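Local coordinates for uncharacterized conserved protein (Methanopyrus kandleri AV19, PDB 2QYA), which is of unknown function but belongs to the DUF424 family and folds around a mixed beta sheet packed against helices in a two-chain assembly, at residues 19-24 with 82-87; 4-9 with 53-58; 29-34 with 100-105; 24-29 with 75-80; 36-39 with 44-47. The protein carries 2 engineered substitutions. One frame throughout, in Å; residues are numbered along the deposited sequence.

In the fold
From the N terminus, strand 6-13 comes first, and contact 2 closes its loop when helix 52-66 packs on it. Strand 16-23 follows and is joined to helix 79-87 by contact 1. The next turn meets the end of strand 71-77 in contact 4, whose loop lies within that of contact 1. Strand 30-33 reaches the segment leading into strand 103-109 in contact 3. Contact 5, the shortest closure, lies within the loops of all the others. Contacts 2 and 3 cross each other, and both cross contacts 1 and 4. Contacts 1 and 2 tie helices to the main sheet; contacts 3 and 4 bring in the hairpin 30-39; contact 5 folds the following loop back on it.

Contact 1: 19-24 with 82-87; sequences LALCDE and CSVVVD
Leu21 spreads its two methyls over neighbouring valines of a helix. CD1 of Leu21 meets CG2 of Val85 at 3.7 Å. CD2 of Leu21 meets CG1 of Val84 at 4.0 Å. Each valine therefore offers one branch to one branch of the leucine, and the side chains cross obliquely in both pairs. The leucine fork leaves the strand toward the helix, with CG anti to the carbonyl carbon (chi1 -71°). The valines use different branches, CG1 in Val84 and CG2 in Val85.

All three residues are buried. Leu21 belongs to strand 16-23, a central strand of the mixed sheet, and the valines belong to helix 79-87. Ile59 and Ala55 of helix 52-66 also pack here, on Leu21 and Val84 respectively, so two helices share this face of the sheet. A second tie runs nearby, between Asp23 and the start of helix 79-87. Its OD2 accepts a hydrogen bond from Leu80 N and its OD1 one from Ala81 N. These bonds probably help to set the helix start against the strand.

Between strand 19-23 and helix 82-87 the contact itself is purely apolar. It rests on shape and the burial of methyl groups, while the two amides at the helix start satisfy the carboxylate oxygens of Asp23 beside it.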
# COMPACT_ATOMS: atom_id res chain seq x y z
N LEU A 19 -6.76 0.99 1.04
CA LEU A 19 -8.10 0.78 1.53
C LEU A 19 -8.32 -0.72 1.51
O LEU A 19 -8.35 -1.34 0.43
CB LEU A 19 -9.13 1.50 0.66
CG LEU A 19 -8.84 2.90 0.09
CD1 LEU A 19 -9.99 3.43 -0.77
CD2 LEU A 19 -8.54 3.88 1.17
N ALA A 20 -8.39 -1.31 2.70
CA ALA A 20 -8.64 -2.74 2.84
C ALA A 20 -10.05 -3.01 3.41
O ALA A 20 -10.47 -2.40 4.39
CB ALA A 20 -7.57 -3.41 3.70
N LEU A 21 -10.75 -3.94 2.79
CA LEU A 21 -12.11 -4.26 3.17
C LEU A 21 -12.12 -5.73 3.44
O LEU A 21 -11.52 -6.50 2.69
CB LEU A 21 -13.08 -3.95 2.03
CG LEU A 21 -13.35 -2.49 1.69
CD1 LEU A 21 -13.51 -2.35 0.19
CD2 LEU A 21 -14.61 -2.03 2.39
N CYS A 22 -12.79 -6.13 4.51
CA CYS A 22 -12.90 -7.55 4.82
C CYS A 22 -14.27 -7.81 5.43
O CYS A 22 -14.73 -7.03 6.27
CB CYS A 22 -11.81 -7.94 5.82
SG CYS A 22 -11.58 -9.68 6.17
N ASP A 23 -14.92 -8.91 5.02
CA ASP A 23 -16.14 -9.35 5.72
C ASP A 23 -15.81 -9.63 7.19
O ASP A 23 -14.84 -10.29 7.52
CB ASP A 23 -16.77 -10.59 5.05
CG ASP A 23 -17.38 -10.27 3.70
OD1 ASP A 23 -16.95 -9.27 3.06
OD2 ASP A 23 -18.30 -11.02 3.26
N GLU A 24 -16.63 -9.07 8.07
CA GLU A 24 -16.40 -9.18 9.50
C GLU A 24 -16.36 -10.63 9.94
O GLU A 24 -15.48 -11.02 10.70
CB GLU A 24 -17.48 -8.42 10.24
CG GLU A 24 -17.19 -8.09 11.68
CD GLU A 24 -18.40 -7.44 12.32
OE1 GLU A 24 -19.44 -8.12 12.37
OE2 GLU A 24 -18.32 -6.26 12.71
N CYS A 82 -16.48 -7.40 -1.60
CA CYS A 82 -16.32 -7.19 -3.04
C CYS A 82 -17.53 -6.47 -3.63
O CYS A 82 -17.39 -5.64 -4.55
CB CYS A 82 -15.98 -8.49 -3.75
SG CYS A 82 -14.34 -9.04 -3.25
N SER A 83 -18.70 -6.74 -3.06
CA SER A 83 -19.94 -6.08 -3.48
C SER A 83 -19.87 -4.60 -3.15
O SER A 83 -20.44 -3.78 -3.86
CB SER A 83 -21.16 -6.74 -2.82
OG SER A 83 -21.46 -6.12 -1.58
N VAL A 84 -19.15 -4.26 -2.09
CA VAL A 84 -18.85 -2.86 -1.76
C VAL A 84 -18.02 -2.21 -2.85
O VAL A 84 -18.29 -1.07 -3.24
CB VAL A 84 -18.11 -2.72 -0.38
CG1 VAL A 84 -17.57 -1.29 -0.20
CG2 VAL A 84 -19.05 -3.08 0.78
N VAL A 85 -16.99 -2.91 -3.32
CA VAL A 85 -16.13 -2.35 -4.36
C VAL A 85 -16.95 -2.10 -5.65
O VAL A 85 -16.80 -1.05 -6.27
CB VAL A 85 -14.90 -3.24 -4.62
CG1 VAL A 85 -14.04 -2.64 -5.73
CG2 VAL A 85 -14.08 -3.42 -3.33
N VAL A 86 -17.82 -3.05 -5.99
CA VAL A 86 -18.73 -2.95 -7.15
C VAL A 86 -19.69 -1.78 -6.94
O VAL A 86 -19.89 -0.93 -7.83
CB VAL A 86 -19.54 -4.29 -7.41
CG1 VAL A 86 -20.56 -4.15 -8.58
CG2 VAL A 86 -18.65 -5.43 -7.69
N ASP A 87 -20.29 -1.72 -5.75
CA ASP A 87 -21.29 -0.69 -5.53
C ASP A 87 -20.72 0.71 -5.47
O ASP A 87 -21.45 1.69 -5.63
CB ASP A 87 -22.11 -0.95 -4.27
CG ASP A 87 -23.57 -0.69 -4.49
OD1 ASP A 87 -24.32 -1.68 -4.64
OD2 ASP A 87 -23.96 0.50 -4.54

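Contact 2: 4-9 with 53-58; sequences ARVLLN and DRAAKK
Leu8 approaches a flat group of the helix, the Ala55 carbonyl, with its CD2 methyl 4.3 Å from Ala55 O. No aromatic ring takes part, and the remaining contact is between aliphatic carbons. CD2 of Leu8 also lies 3.8 Å from Lys58 CB. It is the base of the lysine that touches; the chain then bends, and the rest of it turns off from the strand. Leu8 reaches across because its CG is anti to the backbone N (chi1 179°).

Two residues earlier in the strand, Val6 CG1 stands 3.4 Å from Ala55 CB. This is tighter than usual for two carbons. The rotation of the valine (chi1 77°) turns CG1 to the alanine.

Strand 6-9 and helix 53-58 run nearly parallel, at 22°, with axes 9.3 Å apart at closest approach. This is helix-on-sheet packing, in which Val6 and Leu8 send their side chains to the helix face of the sheet while Leu7 points away. A small residue, Ala55, lies where the backbones come nearest, its CA 6.9 Å from the CA of Leu8. Met50 of edge strand 48-50 packs on Leu8, Ala55 and Lys58. On the other flank, Ala81 of helix 79-87 touches Val6.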
# COMPACT_ATOMS: atom_id res chain seq x y z
N ALA A 4 -25.08 -7.54 9.09
CA ALA A 4 -24.28 -7.71 7.84
C ALA A 4 -23.19 -6.62 7.77
O ALA A 4 -23.48 -5.48 7.40
CB ALA A 4 -25.19 -7.59 6.68
N ARG A 5 -21.96 -6.96 8.14
CA ARG A 5 -20.93 -5.93 8.34
C ARG A 5 -19.61 -6.15 7.60
O ARG A 5 -19.08 -7.25 7.52
CB ARG A 5 -20.62 -5.74 9.85
CG ARG A 5 -21.73 -5.14 10.71
CD ARG A 5 -21.79 -3.63 10.60
NE ARG A 5 -22.68 -3.08 11.61
CZ ARG A 5 -22.30 -2.53 12.77
NH1 ARG A 5 -21.01 -2.42 13.09
NH2 ARG A 5 -23.22 -2.07 13.59
N VAL A 6 -19.04 -5.06 7.13
CA VAL A 6 -17.73 -5.12 6.51
C VAL A 6 -16.69 -4.29 7.31
O VAL A 6 -16.99 -3.19 7.74
CB VAL A 6 -17.86 -4.63 5.05
CG1 VAL A 6 -17.97 -3.11 5.00
CG2 VAL A 6 -16.75 -5.13 4.22
N LEU A 7 -15.47 -4.82 7.48
CA LEU A 7 -14.35 -4.06 8.07
C LEU A 7 -13.60 -3.19 7.05
O LEU A 7 -13.14 -3.68 5.98
CB LEU A 7 -13.36 -5.02 8.76
CG LEU A 7 -13.96 -6.05 9.73
CD1 LEU A 7 -12.97 -7.13 10.10
CD2 LEU A 7 -14.51 -5.36 10.98
N LEU A 8 -13.49 -1.90 7.34
CA LEU A 8 -12.74 -0.99 6.49
C LEU A 8 -11.52 -0.46 7.25
O LEU A 8 -11.63 0.10 8.36
CB LEU A 8 -13.60 0.15 5.97
CG LEU A 8 -13.00 1.25 5.08
CD1 LEU A 8 -12.31 0.73 3.81
CD2 LEU A 8 -14.12 2.18 4.67
N ASN A 9 -10.36 -0.68 6.66
CA ASN A 9 -9.10 -0.31 7.24
C ASN A 9 -8.39 0.52 6.19
O ASN A 9 -8.05 -0.01 5.13
CB ASN A 9 -8.34 -1.58 7.62
CG ASN A 9 -6.99 -1.30 8.32
OD1 ASN A 9 -6.68 -0.17 8.71
ND2 ASN A 9 -6.17 -2.36 8.46
N ASP A 53 -23.24 -0.10 2.60
CA ASP A 53 -23.56 1.18 1.96
C ASP A 53 -22.69 2.30 2.47
O ASP A 53 -22.27 3.16 1.70
CB ASP A 53 -25.03 1.55 2.16
CG ASP A 53 -25.96 0.78 1.24
OD1 ASP A 53 -25.55 -0.23 0.59
OD2 ASP A 53 -27.14 1.20 1.18
N ARG A 54 -22.42 2.32 3.77
CA ARG A 54 -21.50 3.31 4.33
C ARG A 54 -20.05 3.04 3.91
O ARG A 54 -19.30 3.97 3.68
CB ARG A 54 -21.61 3.42 5.86
CG ARG A 54 -21.07 4.77 6.38
CD ARG A 54 -21.25 5.03 7.91
NE ARG A 54 -20.60 6.28 8.36
CZ ARG A 54 -20.94 7.53 8.00
NH1 ARG A 54 -20.27 8.58 8.51
NH2 ARG A 54 -21.93 7.75 7.14
N ALA A 55 -19.67 1.77 3.81
CA ALA A 55 -18.33 1.44 3.32
C ALA A 55 -18.12 1.95 1.88
O ALA A 55 -17.13 2.63 1.60
CB ALA A 55 -18.06 -0.06 3.43
N ALA A 56 -19.08 1.66 0.99
CA ALA A 56 -19.07 2.16 -0.39
C ALA A 56 -18.90 3.67 -0.49
O ALA A 56 -18.13 4.16 -1.32
CB ALA A 56 -20.32 1.71 -1.16
N LYS A 57 -19.61 4.40 0.38
CA LYS A 57 -19.50 5.86 0.42
C LYS A 57 -18.07 6.29 0.80
O LYS A 57 -17.48 7.13 0.13
CB LYS A 57 -20.55 6.45 1.35
CG LYS A 57 -20.41 7.93 1.65
CD LYS A 57 -21.68 8.52 2.30
CE LYS A 57 -21.47 9.99 2.72
NZ LYS A 57 -20.63 10.09 3.97
N LYS A 58 -17.52 5.71 1.87
CA LYS A 58 -16.16 6.04 2.32
C LYS A 58 -15.08 5.70 1.27
O LYS A 58 -14.10 6.42 1.13
CB LYS A 58 -15.81 5.38 3.66
CG LYS A 58 -15.70 6.35 4.86
CD LYS A 58 -17.05 6.97 5.27
CE LYS A 58 -16.98 7.85 6.57
NZ LYS A 58 -16.71 7.06 7.83

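Contact 3: 29-34 with 100-105; sequences VELKYK and GGVPHV
Leu31 and Val102 form the apolar half of this contact. CG2 of Val102 fits against the fork of the leucine, 4.0 Å from both Leu31 CD1 and Leu31 CD2. The two side chains cross at about a right angle. Leu31 aims its fork there with CG anti to the carbonyl carbon (chi1 -48°).

The other half sets the base of a side chain and a carbonyl against the backbone of Gly100. CA of Gly100 lies 3.6 Å from CB of Tyr33 and 3.9 Å from the carbonyl O of Lys32. Tyr33 touches through the base of its side chain, and the ring extends beyond the glycine. Gly100 carries no side chain, so the strand can come close: its CA is only 4.7 Å from the CA of Tyr33. Its phi is positive (80°), a backbone state that glycine takes easily.

In the next shell, Gly101 N gives a hydrogen bond to Glu98 OE2, which probably helps to hold the loop. Leu31 is held by backbone pairing with Leu38 in the small hairpin. Tyr33 also packs on Leu99 and on Pro114 of the second subunit.

The contact lies at the surface, where hairpin strand 30-33 meets the loop entering strand 103-109. Val102 packs on Leu77 of strand 71-77, which pairs with strand 103-109. Beyond it, Pro103 touches Cys82 and Val105 touches Val85, both of helix 79-87.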
# COMPACT_ATOMS: atom_id res chain seq x y z
N VAL A 29 -10.14 -16.23 10.45
CA VAL A 29 -10.32 -17.55 9.82
C VAL A 29 -9.07 -17.92 9.00
O VAL A 29 -8.19 -17.09 8.79
CB VAL A 29 -11.64 -17.62 8.98
CG1 VAL A 29 -11.40 -17.28 7.53
CG2 VAL A 29 -12.27 -18.99 9.08
N GLU A 30 -8.97 -19.18 8.60
CA GLU A 30 -7.89 -19.63 7.73
C GLU A 30 -8.42 -20.14 6.40
O GLU A 30 -9.37 -20.93 6.36
CB GLU A 30 -7.02 -20.69 8.42
CG GLU A 30 -6.09 -20.11 9.48
CD GLU A 30 -4.96 -21.04 9.89
OE1 GLU A 30 -4.68 -22.04 9.17
OE2 GLU A 30 -4.34 -20.76 10.94
N LEU A 31 -7.83 -19.66 5.32
CA LEU A 31 -8.24 -20.07 4.00
C LEU A 31 -7.10 -20.80 3.33
O LEU A 31 -5.96 -20.33 3.32
CB LEU A 31 -8.69 -18.87 3.15
CG LEU A 31 -9.66 -17.83 3.71
CD1 LEU A 31 -9.85 -16.72 2.69
CD2 LEU A 31 -11.00 -18.45 4.09
N LYS A 32 -7.43 -21.95 2.76
CA LYS A 32 -6.46 -22.77 2.07
C LYS A 32 -6.74 -22.70 0.57
O LYS A 32 -7.89 -22.80 0.15
CB LYS A 32 -6.54 -24.22 2.57
CG LYS A 32 -5.61 -24.53 3.75
CD LYS A 32 -5.87 -25.93 4.32
CE LYS A 32 -4.59 -26.60 4.85
NZ LYS A 32 -3.94 -25.85 5.97
N TYR A 33 -5.70 -22.48 -0.22
CA TYR A 33 -5.87 -22.52 -1.67
C TYR A 33 -4.56 -22.86 -2.40
O TYR A 33 -3.52 -22.22 -2.19
CB TYR A 33 -6.53 -21.22 -2.19
CG TYR A 33 -5.58 -20.11 -2.58
CD1 TYR A 33 -4.81 -19.46 -1.63
CD2 TYR A 33 -5.46 -19.73 -3.92
CE1 TYR A 33 -3.93 -18.45 -2.00
CE2 TYR A 33 -4.59 -18.72 -4.30
CZ TYR A 33 -3.83 -18.09 -3.34
OH TYR A 33 -2.96 -17.09 -3.72
N LYS A 34 -4.64 -23.89 -3.25
CA LYS A 34 -3.49 -24.47 -3.97
C LYS A 34 -2.22 -24.62 -3.11
O LYS A 34 -1.12 -24.23 -3.53
CB LYS A 34 -3.20 -23.72 -5.28
CG LYS A 34 -4.15 -24.09 -6.43
CD LYS A 34 -3.41 -24.19 -7.77
CE LYS A 34 -4.37 -24.07 -8.97
NZ LYS A 34 -3.74 -24.34 -10.32
N GLY A 100 -9.33 -18.73 -2.32
CA GLY A 100 -9.72 -19.78 -1.39
C GLY A 100 -11.22 -19.98 -1.37
O GLY A 100 -11.81 -20.13 -0.30
N GLY A 101 -11.84 -19.95 -2.55
CA GLY A 101 -13.29 -20.05 -2.67
C GLY A 101 -14.04 -18.82 -2.20
O GLY A 101 -15.29 -18.77 -2.29
N VAL A 102 -13.30 -17.83 -1.69
CA VAL A 102 -13.87 -16.57 -1.19
C VAL A 102 -13.60 -15.43 -2.17
O VAL A 102 -12.47 -15.29 -2.62
CB VAL A 102 -13.31 -16.18 0.20
CG1 VAL A 102 -13.95 -14.89 0.71
CG2 VAL A 102 -13.53 -17.31 1.22
N PRO A 103 -14.61 -14.60 -2.50
CA PRO A 103 -14.36 -13.50 -3.44
C PRO A 103 -13.22 -12.57 -2.99
O PRO A 103 -13.06 -12.30 -1.79
CB PRO A 103 -15.69 -12.77 -3.49
CG PRO A 103 -16.72 -13.82 -3.11
CD PRO A 103 -16.03 -14.66 -2.08
N HIS A 104 -12.44 -12.10 -3.95
CA HIS A 104 -11.28 -11.28 -3.67
C HIS A 104 -11.07 -10.35 -4.84
O HIS A 104 -11.29 -10.73 -5.98
CB HIS A 104 -10.05 -12.15 -3.47
CG HIS A 104 -8.79 -11.39 -3.18
ND1 HIS A 104 -7.80 -11.21 -4.11
CD2 HIS A 104 -8.35 -10.82 -2.03
CE1 HIS A 104 -6.81 -10.53 -3.57
NE2 HIS A 104 -7.11 -10.28 -2.31
N VAL A 105 -10.72 -9.10 -4.55
CA VAL A 105 -10.27 -8.16 -5.56
C VAL A 105 -9.08 -7.33 -5.04
O VAL A 105 -9.04 -6.95 -3.87
CB VAL A 105 -11.41 -7.28 -6.15
CG1 VAL A 105 -11.81 -6.11 -5.22
CG2 VAL A 105 -10.98 -6.75 -7.56

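Contact 4: 24-29 with 75-80; sequences EDLLGV and NALGEL
Leu26 makes every touch of this contact through one methyl, CD1, which comes to the end of a strand. The touches are of two kinds, and backbone bonds shape the turn that carries the leucine.

The first kind is apolar packing between side chains. CD1 of Leu26 lies 3.9 Å from Leu77 CG and 4.1 Å from Leu77 CD2. Both leucines leave their backbones toward the other segment. Leu26 holds CG beside the backbone N (chi1 -74°), whereas in Leu77 CG is anti to the N (chi1 -180°). Val102 also packs on Leu26.

The second is side chain against backbone. The same CD1 methyl of Leu26 is 3.7 Å from Leu77 O and 3.9 Å from Gly78 CA. It thus covers the peptide link that leaves the strand. Without a side chain on Gly78, the methyl can settle close to the main chain.

Within segment 24-29 two backbone hydrogen bonds set its shape. Leu27 N binds Glu24 O at 3.2 Å in a short 3-10 turn. Val29 N binds Leu26 O at 3.1 Å.

The second bond closes a type II beta turn from Leu26 to Val29, with Gly28 at its third position, where a positive phi (76°) is usual. On the other side Gly78 is the N-cap of helix 79-87. The contact therefore packs a turn against a strand-to-helix junction.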
# COMPACT_ATOMS: atom_id res chain seq x y z
N GLU A 24 -16.63 -9.07 8.07
CA GLU A 24 -16.40 -9.18 9.50
C GLU A 24 -16.36 -10.63 9.94
O GLU A 24 -15.48 -11.02 10.70
CB GLU A 24 -17.48 -8.42 10.24
CG GLU A 24 -17.19 -8.09 11.68
CD GLU A 24 -18.40 -7.44 12.32
OE1 GLU A 24 -19.44 -8.12 12.37
OE2 GLU A 24 -18.32 -6.26 12.71
N ASP A 25 -17.28 -11.45 9.42
CA ASP A 25 -17.35 -12.87 9.79
C ASP A 25 -16.15 -13.71 9.33
O ASP A 25 -16.03 -14.88 9.69
CB ASP A 25 -18.68 -13.50 9.35
CG ASP A 25 -18.87 -13.50 7.84
OD1 ASP A 25 -17.94 -13.10 7.08
OD2 ASP A 25 -19.97 -13.91 7.39
N LEU A 26 -15.27 -13.10 8.53
CA LEU A 26 -14.06 -13.75 8.02
C LEU A 26 -12.85 -13.54 8.89
O LEU A 26 -11.89 -14.29 8.81
CB LEU A 26 -13.74 -13.25 6.62
CG LEU A 26 -14.54 -13.69 5.40
CD1 LEU A 26 -13.81 -13.16 4.20
CD2 LEU A 26 -14.70 -15.21 5.32
N LEU A 27 -12.87 -12.48 9.69
CA LEU A 27 -11.72 -12.12 10.53
C LEU A 27 -11.38 -13.28 11.46
O LEU A 27 -12.26 -13.88 12.09
CB LEU A 27 -11.99 -10.81 11.27
CG LEU A 27 -10.92 -10.33 12.26
CD1 LEU A 27 -9.55 -10.34 11.60
CD2 LEU A 27 -11.22 -8.95 12.84
N GLY A 28 -10.09 -13.61 11.50
CA GLY A 28 -9.58 -14.73 12.29
C GLY A 28 -9.82 -16.12 11.73
O GLY A 28 -9.73 -17.10 12.47
N VAL A 29 -10.14 -16.23 10.45
CA VAL A 29 -10.32 -17.55 9.82
C VAL A 29 -9.07 -17.92 9.00
O VAL A 29 -8.19 -17.09 8.79
CB VAL A 29 -11.64 -17.62 8.98
CG1 VAL A 29 -11.40 -17.28 7.53
CG2 VAL A 29 -12.27 -18.99 9.08
N ASN A 75 -7.79 -3.60 -1.59
CA ASN A 75 -7.82 -5.02 -1.37
C ASN A 75 -9.15 -5.30 -0.67
O ASN A 75 -9.41 -4.73 0.38
CB ASN A 75 -6.68 -5.46 -0.46
CG ASN A 75 -5.46 -4.54 -0.52
OD1 ASN A 75 -5.04 -4.01 0.51
ND2 ASN A 75 -4.90 -4.33 -1.73
N ALA A 76 -9.96 -6.17 -1.27
CA ALA A 76 -11.22 -6.60 -0.68
C ALA A 76 -11.33 -8.13 -0.64
O ALA A 76 -11.06 -8.81 -1.62
CB ALA A 76 -12.41 -5.96 -1.40
N LEU A 77 -11.65 -8.66 0.54
CA LEU A 77 -11.81 -10.07 0.76
C LEU A 77 -13.21 -10.38 1.36
O LEU A 77 -13.55 -9.92 2.47
CB LEU A 77 -10.70 -10.59 1.67
CG LEU A 77 -10.71 -12.09 2.00
CD1 LEU A 77 -10.30 -12.99 0.80
CD2 LEU A 77 -9.88 -12.41 3.27
N GLY A 78 -13.97 -11.20 0.63
CA GLY A 78 -15.34 -11.57 1.01
C GLY A 78 -16.40 -11.08 0.05
O GLY A 78 -16.22 -10.11 -0.69
N GLU A 79 -17.54 -11.76 0.09
CA GLU A 79 -18.68 -11.48 -0.78
C GLU A 79 -19.22 -10.08 -0.59
O GLU A 79 -19.42 -9.34 -1.54
CB GLU A 79 -19.77 -12.54 -0.51
CG GLU A 79 -21.10 -12.27 -1.19
CD GLU A 79 -22.01 -13.50 -1.19
OE1 GLU A 79 -21.76 -14.44 -0.39
OE2 GLU A 79 -22.97 -13.51 -2.01
N LEU A 80 -19.48 -9.71 0.67
CA LEU A 80 -19.94 -8.37 0.99
C LEU A 80 -18.89 -7.33 0.66
O LEU A 80 -19.20 -6.31 0.05
CB LEU A 80 -20.30 -8.30 2.49
CG LEU A 80 -21.27 -7.20 2.92
CD1 LEU A 80 -22.65 -7.47 2.30
CD2 LEU A 80 -21.35 -7.06 4.46

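Contact 5: 36-39 with 44-47; sequences RTLH and FYSG
Tyr45 points its side chain toward strand 36-39 and meets Leu38 and His39. CB leaves the backbone toward that strand, and CG stands anti to the carbonyl carbon (chi1 -55°), which carries the ring across. SG of Cys22 in strand 16-23 sits over one face of the ring, 4.1 Å from CD1 of Tyr45. On the other side of the ring, past CD2, CE2 of Tyr45 comes 3.8 Å from the carbonyl O of His39. This oxygen sits at the ring edge, near the ring plane. The approach would suit the slightly positive C-H rim, though at this distance any attraction is weak.

Strand 36-39 is half of a small beta hairpin with strand 30-33, where Leu38 pairs by backbone hydrogen bonds with Leu31. Segment 44-47 lies in the loop that leads to edge strand 48-50 of the main sheet.

At the tip, OH of Tyr45 lies 3.9 Å from Leu38 CD1 and 4.0 Å from Leu38 CD2. The hydroxyl thus abuts both branches of the leucine. The two side chains approach at a slant. The second subunit covers part of this region: its Gly14 packs on Tyr45, its Glu69 on Leu38, and its Lys70 makes a cation-pi contact with Phe44.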
# COMPACT_ATOMS: atom_id res chain seq x y z
N ARG A 36 -1.55 -23.17 -0.28
CA ARG A 36 -1.33 -22.00 0.57
C ARG A 36 -2.20 -22.00 1.82
O ARG A 36 -3.18 -22.73 1.93
CB ARG A 36 -1.55 -20.70 -0.20
CG ARG A 36 -0.34 -20.21 -0.97
CD ARG A 36 -0.42 -18.71 -1.32
NE ARG A 36 0.15 -17.84 -0.28
CZ ARG A 36 1.44 -17.80 0.06
NH1 ARG A 36 2.34 -18.59 -0.53
NH2 ARG A 36 1.84 -16.98 1.02
N THR A 37 -1.80 -21.15 2.77
CA THR A 37 -2.59 -20.90 3.98
C THR A 37 -2.65 -19.40 4.13
O THR A 37 -1.62 -18.75 4.34
CB THR A 37 -1.94 -21.47 5.25
OG1 THR A 37 -1.08 -22.57 4.91
CG2 THR A 37 -3.01 -21.93 6.24
N LEU A 38 -3.85 -18.84 4.00
CA LEU A 38 -4.04 -17.45 4.33
C LEU A 38 -4.64 -17.35 5.72
O LEU A 38 -5.68 -17.93 6.02
CB LEU A 38 -4.90 -16.71 3.28
CG LEU A 38 -5.22 -15.23 3.55
CD1 LEU A 38 -3.97 -14.35 3.76
CD2 LEU A 38 -6.13 -14.62 2.49
N HIS A 39 -3.94 -16.61 6.58
CA HIS A 39 -4.43 -16.25 7.90
C HIS A 39 -5.09 -14.87 7.80
O HIS A 39 -4.41 -13.88 7.52
CB HIS A 39 -3.27 -16.22 8.90
CG HIS A 39 -2.39 -17.43 8.83
ND1 HIS A 39 -1.23 -17.46 8.09
CD2 HIS A 39 -2.51 -18.66 9.39
CE1 HIS A 39 -0.66 -18.65 8.20
NE2 HIS A 39 -1.42 -19.40 8.99
N PHE A 44 -3.44 -7.27 10.10
CA PHE A 44 -3.66 -6.91 8.69
C PHE A 44 -5.10 -6.60 8.34
O PHE A 44 -5.39 -5.66 7.60
CB PHE A 44 -3.16 -8.03 7.78
CG PHE A 44 -1.71 -7.97 7.50
CD1 PHE A 44 -1.23 -7.24 6.43
CD2 PHE A 44 -0.80 -8.64 8.32
CE1 PHE A 44 0.13 -7.18 6.16
CE2 PHE A 44 0.57 -8.58 8.07
CZ PHE A 44 1.04 -7.86 6.98
N TYR A 45 -6.00 -7.43 8.86
CA TYR A 45 -7.42 -7.24 8.64
C TYR A 45 -8.02 -6.87 9.97
O TYR A 45 -8.09 -7.69 10.87
CB TYR A 45 -8.04 -8.53 8.13
CG TYR A 45 -7.38 -9.10 6.90
CD1 TYR A 45 -7.68 -8.61 5.63
CD2 TYR A 45 -6.48 -10.17 7.01
CE1 TYR A 45 -7.06 -9.17 4.49
CE2 TYR A 45 -5.87 -10.73 5.87
CZ TYR A 45 -6.17 -10.22 4.63
OH TYR A 45 -5.59 -10.78 3.51
N SER A 46 -8.43 -5.63 10.12
CA SER A 46 -9.01 -5.18 11.37
C SER A 46 -9.38 -3.77 11.14
O SER A 46 -8.56 -2.88 11.34
CB SER A 46 -7.98 -5.22 12.51
OG SER A 46 -6.98 -4.23 12.27
N GLY A 47 -10.61 -3.54 10.71
CA GLY A 47 -10.99 -2.20 10.34
C GLY A 47 -12.11 -1.67 11.18
O GLY A 47 -12.50 -2.29 12.17